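Local coordinates for protein putative citrate lyase, alfa subunit (Streptococcus mutans, PDB 2HJ0) that is a putative citrate lyase alpha subunit built around two mixed beta sheets flanked by helices, at residues Val79-Leu84 against His106-Asp111. Residues are numbered along the deposited sequence; the frame is centred on the assembly and turned at random.
Sequences VMNMVL and HEPLID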
ATOM      1  N   VAL A  79       0.801 -24.136   3.822  1.00 18.74           N
ATOM      2  CA  VAL A  79       1.087 -23.233   4.933  1.00 18.67           C
ATOM      3  C   VAL A  79       0.193 -23.414   6.147  1.00 19.15           C
ATOM      4  O   VAL A  79       0.698 -23.521   7.251  1.00 19.53           O
ATOM      5  CB  VAL A  79       1.014 -21.767   4.472  1.00 19.55           C
ATOM      6  CG1 VAL A  79       1.355 -20.830   5.614  1.00 17.81           C
ATOM      7  CG2 VAL A  79       1.956 -21.553   3.307  1.00 19.40           C
HETATM    8  N   MSE A  80      -1.122 -23.449   5.954  1.00 21.18           N
HETATM    9  CA  MSE A  80      -2.061 -23.622   7.067  1.00 23.41           C
HETATM   10  C   MSE A  80      -1.724 -24.845   7.919  1.00 22.97           C
HETATM   11  O   MSE A  80      -1.398 -24.707   9.094  1.00 22.03           O
HETATM   12  CB  MSE A  80      -3.497 -23.765   6.542  1.00 27.06           C
HETATM   13  CG  MSE A  80      -4.433 -22.566   6.797  1.00 31.29           C
HETATM   14 SE   MSE A  80      -5.663 -22.684   8.348  1.00 35.82          SE
HETATM   15  CE  MSE A  80      -7.235 -23.467   7.486  1.00 33.59           C
ATOM     16  N   ASN A  81      -1.801 -26.034   7.320  1.00 22.81           N
ATOM     17  CA  ASN A  81      -1.531 -27.282   8.033  1.00 24.11           C
ATOM     18  C   ASN A  81      -0.142 -27.297   8.622  1.00 25.49           C
ATOM     19  O   ASN A  81       0.109 -27.914   9.656  1.00 25.74           O
ATOM     20  CB  ASN A  81      -1.673 -28.498   7.111  1.00 22.83           C
ATOM     21  CG  ASN A  81      -3.047 -28.609   6.492  1.00 22.24           C
ATOM     22  OD1 ASN A  81      -4.053 -28.226   7.090  1.00 22.32           O
ATOM     23  ND2 ASN A  81      -3.100 -29.158   5.292  1.00 21.50           N
HETATM   24  N   MSE A  82       0.764 -26.618   7.945  1.00 27.58           N
HETATM   25  CA  MSE A  82       2.145 -26.544   8.382  1.00 29.71           C
HETATM   26  C   MSE A  82       2.268 -25.799   9.719  1.00 29.16           C
HETATM   27  O   MSE A  82       2.695 -26.375  10.718  1.00 28.98           O
HETATM   28  CB  MSE A  82       2.956 -25.833   7.307  1.00 34.25           C
HETATM   29  CG  MSE A  82       4.427 -26.160   7.288  1.00 40.54           C
HETATM   30 SE   MSE A  82       5.225 -25.259   5.791  1.00 51.56          SE
HETATM   31  CE  MSE A  82       4.509 -26.325   4.365  1.00 46.53           C
ATOM     32  N   VAL A  83       1.888 -24.522   9.729  1.00 27.30           N
ATOM     33  CA  VAL A  83       1.974 -23.712  10.936  1.00 25.46           C
ATOM     34  C   VAL A  83       1.207 -24.328  12.100  1.00 25.67           C
ATOM     35  O   VAL A  83       1.783 -24.619  13.150  1.00 25.48           O
ATOM     36  CB  VAL A  83       1.444 -22.287  10.685  1.00 24.50           C
ATOM     37  CG1 VAL A  83       1.489 -21.466  11.963  1.00 23.09           C
ATOM     38  CG2 VAL A  83       2.266 -21.622   9.611  1.00 23.56           C
ATOM     39  N   LEU A  84      -0.093 -24.521  11.903  1.00 25.37           N
ATOM     40  CA  LEU A  84      -0.962 -25.094  12.921  1.00 25.37           C
ATOM     41  C   LEU A  84      -0.368 -26.340  13.562  1.00 26.27           C
ATOM     42  O   LEU A  84      -0.299 -26.456  14.786  1.00 26.24           O
ATOM     43  CB  LEU A  84      -2.325 -25.426  12.311  1.00 23.41           C
ATOM     44  CG  LEU A  84      -3.468 -24.508  12.729  1.00 21.08           C
ATOM     45  CD1 LEU A  84      -3.030 -23.066  12.714  1.00 20.56           C
ATOM     46  CD2 LEU A  84      -4.637 -24.731  11.801  1.00 20.64           C
ATOM     47  N   HIS A 106      -7.438 -28.749   4.185  1.00 17.54           N
ATOM     48  CA  HIS A 106      -7.256 -28.286   5.549  1.00 18.56           C
ATOM     49  C   HIS A 106      -7.887 -29.238   6.566  1.00 19.07           C
ATOM     50  O   HIS A 106      -8.172 -28.844   7.690  1.00 18.89           O
ATOM     51  CB  HIS A 106      -7.849 -26.879   5.705  1.00 18.06           C
ATOM     52  CG  HIS A 106      -7.082 -25.817   4.977  1.00 18.33           C
ATOM     53  ND1 HIS A 106      -7.697 -24.771   4.320  1.00 16.26           N
ATOM     54  CD2 HIS A 106      -5.750 -25.635   4.814  1.00 16.83           C
ATOM     55  CE1 HIS A 106      -6.775 -23.992   3.782  1.00 16.93           C
ATOM     56  NE2 HIS A 106      -5.586 -24.494   4.066  1.00 17.01           N
ATOM     57  N   GLU A 107      -8.091 -30.491   6.172  1.00 20.97           N
ATOM     58  CA  GLU A 107      -8.697 -31.489   7.057  1.00 22.85           C
ATOM     59  C   GLU A 107      -8.014 -31.608   8.420  1.00 21.99           C
ATOM     60  O   GLU A 107      -8.684 -31.752   9.446  1.00 22.71           O
ATOM     61  CB  GLU A 107      -8.703 -32.854   6.383  1.00 25.91           C
ATOM     62  CG  GLU A 107      -9.607 -33.878   7.047  1.00 31.96           C
ATOM     63  CD  GLU A 107      -9.307 -35.292   6.573  1.00 37.04           C
ATOM     64  OE1 GLU A 107      -8.205 -35.801   6.904  1.00 39.88           O
ATOM     65  OE2 GLU A 107     -10.156 -35.894   5.862  1.00 40.23           O
ATOM     66  N   PRO A 108      -6.673 -31.560   8.454  1.00 21.37           N
ATOM     67  CA  PRO A 108      -5.944 -31.663   9.721  1.00 20.13           C
ATOM     68  C   PRO A 108      -6.499 -30.757  10.818  1.00 19.20           C
ATOM     69  O   PRO A 108      -6.323 -31.023  12.002  1.00 19.32           O
ATOM     70  CB  PRO A 108      -4.530 -31.280   9.318  1.00 20.45           C
ATOM     71  CG  PRO A 108      -4.429 -31.864   7.954  1.00 19.24           C
ATOM     72  CD  PRO A 108      -5.728 -31.432   7.330  1.00 20.13           C
ATOM     73  N   LEU A 109      -7.169 -29.687  10.408  1.00 19.01           N
ATOM     74  CA  LEU A 109      -7.761 -28.738  11.339  1.00 16.90           C
ATOM     75  C   LEU A 109      -8.699 -29.447  12.308  1.00 17.68           C
ATOM     76  O   LEU A 109      -8.711 -29.140  13.497  1.00 17.57           O
ATOM     77  CB  LEU A 109      -8.558 -27.685  10.580  1.00 13.91           C
ATOM     78  CG  LEU A 109      -8.531 -26.244  11.059  1.00 13.62           C
ATOM     79  CD1 LEU A 109      -9.799 -25.556  10.525  1.00 13.69           C
ATOM     80  CD2 LEU A 109      -8.487 -26.140  12.572  1.00 13.30           C
ATOM     81  N   ILE A 110      -9.485 -30.394  11.801  1.00 18.04           N
ATOM     82  CA  ILE A 110     -10.438 -31.098  12.648  1.00 18.43           C
ATOM     83  C   ILE A 110      -9.830 -31.592  13.962  1.00 19.48           C
ATOM     84  O   ILE A 110     -10.343 -31.281  15.040  1.00 18.62           O
ATOM     85  CB  ILE A 110     -11.100 -32.259  11.887  1.00 18.63           C
ATOM     86  CG1 ILE A 110     -11.762 -31.727  10.615  1.00 16.31           C
ATOM     87  CG2 ILE A 110     -12.155 -32.916  12.762  1.00 17.99           C
ATOM     88  CD1 ILE A 110     -12.350 -32.796   9.746  1.00 15.50           C
ATOM     89  N   ASP A 111      -8.731 -32.338  13.890  1.00 20.67           N
ATOM     90  CA  ASP A 111      -8.096 -32.820  15.110  1.00 22.40           C
ATOM     91  C   ASP A 111      -7.639 -31.686  16.017  1.00 23.07           C
ATOM     92  O   ASP A 111      -7.754 -31.784  17.239  1.00 24.38           O
ATOM     93  CB  ASP A 111      -6.893 -33.713  14.805  1.00 24.39           C
ATOM     94  CG  ASP A 111      -7.293 -35.125  14.419  1.00 26.86           C
ATOM     95  OD1 ASP A 111      -8.275 -35.649  14.986  1.00 29.36           O
ATOM     96  OD2 ASP A 111      -6.615 -35.721  13.561  1.00 28.19           O
TER
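Selenomethionine Met80 lays its methyl over one face of the His106 imidazole: CE lies 3.5 Å from the ring centroid and 15° off the ring normal, a CH-pi contact. Bends about chi2 (-98°) and chi3 curl the chain back over the ring, so that SE stands above the same face at a longer 4.7 Å from the centroid, while CB lies on that side of the plane but out past the NE2-CD2 bond. Asn81 approaches the imidazole at its edge instead, with OD1 near the ring plane and 3.8 Å from His106 CD2. The same oxygen lies 3.6 Å from Pro108 CD, and the Asn81 and Pro108 side chains cross at about a right angle. A looser apolar touch, Leu84 CD2 to Leu109 CD2 at 4.2 Å, extends the interface.

No hydrogen bond links the two segments directly; the polar groups find partners shortly before each segment in the same chain. Asp77 OD2 bonds both His106 NE2 and the backbone N of Met80, tying the imidazole to the start of the helix, and Ala103 N bonds ND1. With both ring nitrogens engaged, rotation of the imidazole is restricted. Asn81 ND2 bonds Val105 O, so the amide spans to the loop.

His106 opens a type I turn that leads into helix 109-114. Helix 79-89 connects the neighbouring parallel strands 66-69 and 95-99 in a beta-alpha-beta crossover, and the contact packs it against the loop leaving the second strand. Met80 and Leu84 also rest on these strands through Phe69 and Ile97, while Leu109 reaches Val130 of helix 127-135.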